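Local coordinates for inactive dihydroorotase-like domain (Chaetomium thermophilum, PDB 5NNL), which is an inactive relative of the dihydroorotases that keeps the barrel-like alpha/beta fold of the family, at residues R43-V47 and G96-I100; R149-V153 and K269-E273. One frame throughout, in Å; residues are numbered along the deposited sequence.

Interaction 1: R43-V47 and G96-I100; sequences RIMPV and GSLFI
Phe99 is met by three residues of the segment 43-47: Pro46 and Val47 with apolar atoms, Arg43 with the end of its guanidinium. Pro46 comes closest, its CG 3.5 Å from Phe99 CB; the pyrrolidine crosses the phenylalanine side chain at about a right angle, and the near ring atoms CG and CD2 of Phe99 lie a little farther from the same Pro46 carbon. Val47 takes the outer part, with CG2 lying 3.9 Å from Phe99 CE2 and approaching the ring obliquely.

Arg43 supplies the polar half of the contact. Its chain runs extended from CG to NE, with CG anti to the backbone N (chi1 166°), and this reach carries the guanidinium across to the neighbourhood of strand 98-100. There Arg43 NE donates a nearly straight hydrogen bond to Ser97 OG (2.8 Å, 166° at the hydrogen), the hydroxyl lying almost in the guanidinium plane. Arg43 NH2 continues along the same edge to Phe99 CB at 3.8 Å, with the guanidinium and phenyl planes 55° apart. The hydroxyl of Ser97 also bonds to Ser77 OG, and Arg43 NH1 donates to the carbonyl of Ile12. The buried cation is thus gripped at more than one of its nitrogens, which should restrict rotation of the group.

The principle illustrated is that strands which are not neighbours can meet through their side chains inside a barrel-like fold. Strand 73-79 lies between strands 39-44 and 98-100 in the parallel strand order, and Ser77 and Thr79 on it touch Pro46. On the far side of strand 98-100, Ile129 of strand 128-130 packs against both Arg43 and Phe99, while helix 111-121 covers Leu98 and Ile100.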
loop_
_atom_site.group_PDB
_atom_site.type_symbol
_atom_site.label_atom_id
_atom_site.label_comp_id
_atom_site.label_asym_id
_atom_site.label_seq_id
_atom_site.Cartn_x
_atom_site.Cartn_y
_atom_site.Cartn_z
ATOM N N ARG A 43 2.039 -1.500 -5.977
ATOM C CA ARG A 43 0.680 -1.676 -6.462
ATOM C C ARG A 43 -0.047 -0.346 -6.348
ATOM O O ARG A 43 -0.031 0.289 -5.288
ATOM C CB ARG A 43 -0.059 -2.757 -5.673
ATOM C CG ARG A 43 -1.570 -2.745 -5.895
ATOM C CD ARG A 43 -2.297 -3.835 -5.125
ATOM N NE ARG A 43 -3.737 -3.620 -5.205
ATOM C CZ ARG A 43 -4.399 -2.715 -4.489
ATOM N NH1 ARG A 43 -3.756 -1.940 -3.622
ATOM N NH2 ARG A 43 -5.709 -2.583 -4.642
ATOM N N ILE A 44 -0.670 0.071 -7.441
ATOM C CA ILE A 44 -1.365 1.349 -7.500
ATOM C C ILE A 44 -2.781 1.162 -6.975
ATOM O O ILE A 44 -3.518 0.286 -7.444
ATOM C CB ILE A 44 -1.371 1.899 -8.936
ATOM C CG1 ILE A 44 0.049 1.904 -9.521
ATOM C CG2 ILE A 44 -1.963 3.295 -8.967
ATOM C CD1 ILE A 44 1.054 2.698 -8.713
ATOM N N MET A 45 -3.157 1.977 -6.000
ATOM C CA MET A 45 -4.496 1.904 -5.428
ATOM C C MET A 45 -5.517 2.310 -6.484
ATOM O O MET A 45 -5.445 3.433 -7.001
ATOM C CB MET A 45 -4.603 2.809 -4.207
ATOM C CG MET A 45 -3.644 2.436 -3.080
ATOM S SD MET A 45 -3.787 3.506 -1.641
ATOM C CE MET A 45 -5.427 3.077 -1.065
ATOM N N PRO A 46 -6.477 1.449 -6.832
ATOM C CA PRO A 46 -7.418 1.802 -7.911
ATOM C C PRO A 46 -8.316 2.987 -7.590
ATOM O O PRO A 46 -8.877 3.580 -8.518
ATOM C CB PRO A 46 -8.233 0.515 -8.106
ATOM C CG PRO A 46 -8.106 -0.233 -6.810
ATOM C CD PRO A 46 -6.761 0.129 -6.246
ATOM N N VAL A 47 -8.470 3.354 -6.321
ATOM C CA VAL A 47 -9.295 4.489 -5.923
ATOM C C VAL A 47 -8.380 5.692 -5.741
ATOM O O VAL A 47 -7.452 5.662 -4.923
ATOM C CB VAL A 47 -10.085 4.183 -4.639
ATOM C CG1 VAL A 47 -10.819 5.421 -4.128
ATOM C CG2 VAL A 47 -11.077 3.040 -4.886
ATOM N N GLY A 96 -3.466 -6.648 -11.493
ATOM C CA GLY A 96 -2.863 -7.631 -10.615
ATOM C C GLY A 96 -3.700 -7.971 -9.398
ATOM O O GLY A 96 -3.300 -8.819 -8.593
ATOM N N SER A 97 -4.858 -7.331 -9.246
ATOM C CA SER A 97 -5.656 -7.532 -8.042
ATOM C C SER A 97 -7.016 -6.871 -8.204
ATOM O O SER A 97 -7.182 -5.928 -8.983
ATOM C CB SER A 97 -4.955 -6.954 -6.816
ATOM O OG SER A 97 -4.922 -5.541 -6.905
ATOM N N LEU A 98 -7.977 -7.356 -7.421
ATOM C CA LEU A 98 -9.305 -6.764 -7.335
ATOM C C LEU A 98 -9.490 -6.126 -5.966
ATOM O O LEU A 98 -9.296 -6.784 -4.938
ATOM C CB LEU A 98 -10.393 -7.814 -7.568
ATOM C CG LEU A 98 -11.834 -7.367 -7.294
ATOM C CD1 LEU A 98 -12.203 -6.212 -8.204
ATOM C CD2 LEU A 98 -12.805 -8.525 -7.474
ATOM N N PHE A 99 -9.876 -4.854 -5.957
ATOM C CA PHE A 99 -10.154 -4.125 -4.730
ATOM C C PHE A 99 -11.662 -4.036 -4.513
ATOM O O PHE A 99 -12.390 -3.551 -5.386
ATOM C CB PHE A 99 -9.541 -2.725 -4.781
ATOM C CG PHE A 99 -9.783 -1.913 -3.542
ATOM C CD1 PHE A 99 -9.310 -2.341 -2.311
ATOM C CD2 PHE A 99 -10.476 -0.717 -3.608
ATOM C CE1 PHE A 99 -9.530 -1.590 -1.170
ATOM C CE2 PHE A 99 -10.699 0.036 -2.470
ATOM C CZ PHE A 99 -10.227 -0.401 -1.251
ATOM N N ILE A 100 -12.115 -4.494 -3.358
ATOM C CA ILE A 100 -13.535 -4.498 -3.007
ATOM C C ILE A 100 -13.737 -3.591 -1.808
ATOM O O ILE A 100 -13.560 -4.006 -0.659
ATOM C CB ILE A 100 -14.039 -5.922 -2.710
ATOM C CG1 ILE A 100 -13.771 -6.841 -3.901
ATOM C CG2 ILE A 100 -15.532 -5.877 -2.391
ATOM C CD1 ILE A 100 -14.214 -8.274 -3.696
#

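Interaction 2: R149-V153 and K269-E273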
loop_
_atom_site.group_PDB
_atom_site.type_symbol
_atom_site.label_atom_id
_atom_site.label_comp_id
_atom_site.label_asym_id
_atom_site.label_seq_id
_atom_site.Cartn_x
_atom_site.Cartn_y
_atom_site.Cartn_z
ATOM N N ARG A 149 -10.725 -19.596 -1.055
ATOM C CA ARG A 149 -9.728 -18.795 -1.748
ATOM C C ARG A 149 -9.166 -17.759 -0.779
ATOM O O ARG A 149 -9.582 -17.667 0.380
ATOM C CB ARG A 149 -10.320 -18.139 -3.004
ATOM C CG ARG A 149 -11.448 -17.138 -2.757
ATOM C CD ARG A 149 -11.343 -15.982 -3.732
ATOM N NE ARG A 149 -10.061 -15.298 -3.580
ATOM C CZ ARG A 149 -9.361 -14.755 -4.573
ATOM N NH1 ARG A 149 -9.803 -14.806 -5.823
ATOM N NH2 ARG A 149 -8.202 -14.165 -4.313
ATOM N N ARG A 150 -8.211 -16.973 -1.266
ATOM C CA ARG A 150 -7.474 -16.031 -0.437
ATOM C C ARG A 150 -8.182 -14.683 -0.385
ATOM O O ARG A 150 -8.876 -14.287 -1.325
ATOM C CB ARG A 150 -6.052 -15.839 -0.972
ATOM C CG ARG A 150 -5.270 -17.131 -1.157
ATOM C CD ARG A 150 -3.881 -16.870 -1.728
ATOM N NE ARG A 150 -3.027 -16.138 -0.790
ATOM C CZ ARG A 150 -1.833 -16.539 -0.352
ATOM N NH1 ARG A 150 -1.293 -17.681 -0.762
ATOM N NH2 ARG A 150 -1.164 -15.780 0.503
ATOM N N ILE A 151 -7.995 -13.980 0.729
ATOM C CA ILE A 151 -8.480 -12.614 0.894
ATOM C C ILE A 151 -7.433 -11.823 1.665
ATOM O O ILE A 151 -6.844 -12.327 2.627
ATOM C CB ILE A 151 -9.841 -12.569 1.621
ATOM C CG1 ILE A 151 -10.367 -11.135 1.711
ATOM C CG2 ILE A 151 -9.723 -13.166 3.006
ATOM C CD1 ILE A 151 -10.800 -10.551 0.385
ATOM N N HIS A 152 -7.204 -10.581 1.244
ATOM C CA HIS A 152 -6.261 -9.686 1.902
ATOM C C HIS A 152 -7.000 -8.452 2.394
ATOM O O HIS A 152 -7.737 -7.819 1.631
ATOM C CB HIS A 152 -5.129 -9.267 0.961
ATOM C CG HIS A 152 -4.098 -8.399 1.615
ATOM N ND1 HIS A 152 -3.075 -8.913 2.384
ATOM C CD2 HIS A 152 -3.944 -7.055 1.632
ATOM C CE1 HIS A 152 -2.328 -7.921 2.835
ATOM N NE2 HIS A 152 -2.834 -6.783 2.394
ATOM N N VAL A 153 -6.791 -8.109 3.663
ATOM C CA VAL A 153 -7.462 -6.985 4.307
ATOM C C VAL A 153 -6.449 -5.865 4.489
ATOM O O VAL A 153 -5.382 -6.073 5.076
ATOM C CB VAL A 153 -8.074 -7.393 5.657
ATOM C CG1 VAL A 153 -8.837 -6.228 6.271
ATOM C CG2 VAL A 153 -8.988 -8.597 5.487
ATOM N N LYS A 269 5.237 -10.038 -1.643
ATOM C CA LYS A 269 5.572 -10.674 -2.908
ATOM C C LYS A 269 4.781 -11.963 -3.104
ATOM O O LYS A 269 4.302 -12.243 -4.208
ATOM C CB LYS A 269 7.076 -10.932 -2.941
ATOM C CG LYS A 269 7.620 -11.504 -4.222
ATOM C CD LYS A 269 9.138 -11.612 -4.107
ATOM C CE LYS A 269 9.765 -12.354 -5.264
ATOM N NZ LYS A 269 11.248 -12.383 -5.093
ATOM N N GLU A 270 4.621 -12.754 -2.043
ATOM C CA GLU A 270 3.912 -14.022 -2.167
ATOM C C GLU A 270 2.403 -13.817 -2.222
ATOM O O GLU A 270 1.714 -14.455 -3.026
ATOM C CB GLU A 270 4.273 -14.940 -1.001
ATOM C CG GLU A 270 3.937 -16.401 -1.235
ATOM C CD GLU A 270 3.310 -17.051 -0.020
ATOM O OE1 GLU A 270 2.085 -16.890 0.175
ATOM O OE2 GLU A 270 4.045 -17.711 0.746
ATOM N N ILE A 271 1.879 -12.928 -1.377
ATOM C CA ILE A 271 0.435 -12.719 -1.302
ATOM C C ILE A 271 -0.101 -12.207 -2.630
ATOM O O ILE A 271 -1.183 -12.607 -3.077
ATOM C CB ILE A 271 0.108 -11.758 -0.143
ATOM C CG1 ILE A 271 0.391 -12.448 1.195
ATOM C CG2 ILE A 271 -1.338 -11.288 -0.203
ATOM C CD1 ILE A 271 0.490 -11.503 2.371
ATOM N N PHE A 272 0.641 -11.317 -3.282
ATOM C CA PHE A 272 0.194 -10.713 -4.527
ATOM C C PHE A 272 0.871 -11.314 -5.752
ATOM O O PHE A 272 0.736 -10.770 -6.852
ATOM C CB PHE A 272 0.408 -9.200 -4.471
ATOM C CG PHE A 272 -0.575 -8.496 -3.578
ATOM C CD1 PHE A 272 -0.305 -8.320 -2.232
ATOM C CD2 PHE A 272 -1.783 -8.036 -4.081
ATOM C CE1 PHE A 272 -1.213 -7.684 -1.403
ATOM C CE2 PHE A 272 -2.697 -7.400 -3.258
ATOM C CZ PHE A 272 -2.411 -7.223 -1.918
ATOM N N GLU A 273 1.577 -12.434 -5.589
ATOM C CA GLU A 273 2.140 -13.180 -6.712
ATOM C C GLU A 273 2.992 -12.275 -7.599
ATOM O O GLU A 273 2.843 -12.237 -8.821
ATOM C CB GLU A 273 1.027 -13.848 -7.521
ATOM C CG GLU A 273 0.168 -14.807 -6.708
ATOM C CD GLU A 273 -1.276 -14.844 -7.172
ATOM O OE1 GLU A 273 -1.538 -14.485 -8.341
ATOM O OE2 GLU A 273 -2.148 -15.226 -6.359
#
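With CG anti to the backbone N (chi1 -177°), His152 sends its imidazole from strand 151-153 toward the end of helix 257-271, while Phe272, whose CG is anti to its own carbonyl carbon (chi1 -74°), turns its ring to meet it. The result is a T-shaped stack: the phenyl edge points at one imidazole face, with the centroids 5.2 Å apart and the planes at 69°. Phe272 CZ comes to 3.9 Å from His152 CD2. Ile271 adds an apolar branch, CG2 standing 3.9 Å from His152 ND1.

Nearer the surface, Arg150 brings NH2 to 3.4 Å from Glu270 OE1, a salt bridge whose hydrogen bond is weak. The carboxylate plane stands almost perpendicular to the guanidinium. Arg150 NH2 also lies 3.7 Å from Ile271 CG1. Phe272 is the first residue to leave the helix, and Glu273 follows as C-prime of a Schellman motif.

Both imidazole nitrogens are engaged, ND1 with Thr176 and NE2 with Asp178. Those bonds probably fix the ring's rotation and so the face it offers to Phe272, whereas the long ion pair between Arg150 and Glu270 probably adds only a loose electrostatic hold.

Overall arrangement
From the N terminus the chain runs through strands 3-11 and 13-14 and helix 26-37 before strand 39-44 opens interaction 1, which closes a loop of 48 residues when strand 98-100 arrives. Interaction 2 opens only later, at strand 151-153, and spans 115 residues before helix 257-271 ends against it. The two loops therefore follow in series, neither nested nor crossed. In space their centres are just 12 Å apart, and Phe272 joins them: its CE2 packs against Arg43 CD at 4.0 Å. Interaction 1 ties an early strand to a later one across strand 73-79, whereas interaction 2 brings the end of a late helix to the same run of parallel strands.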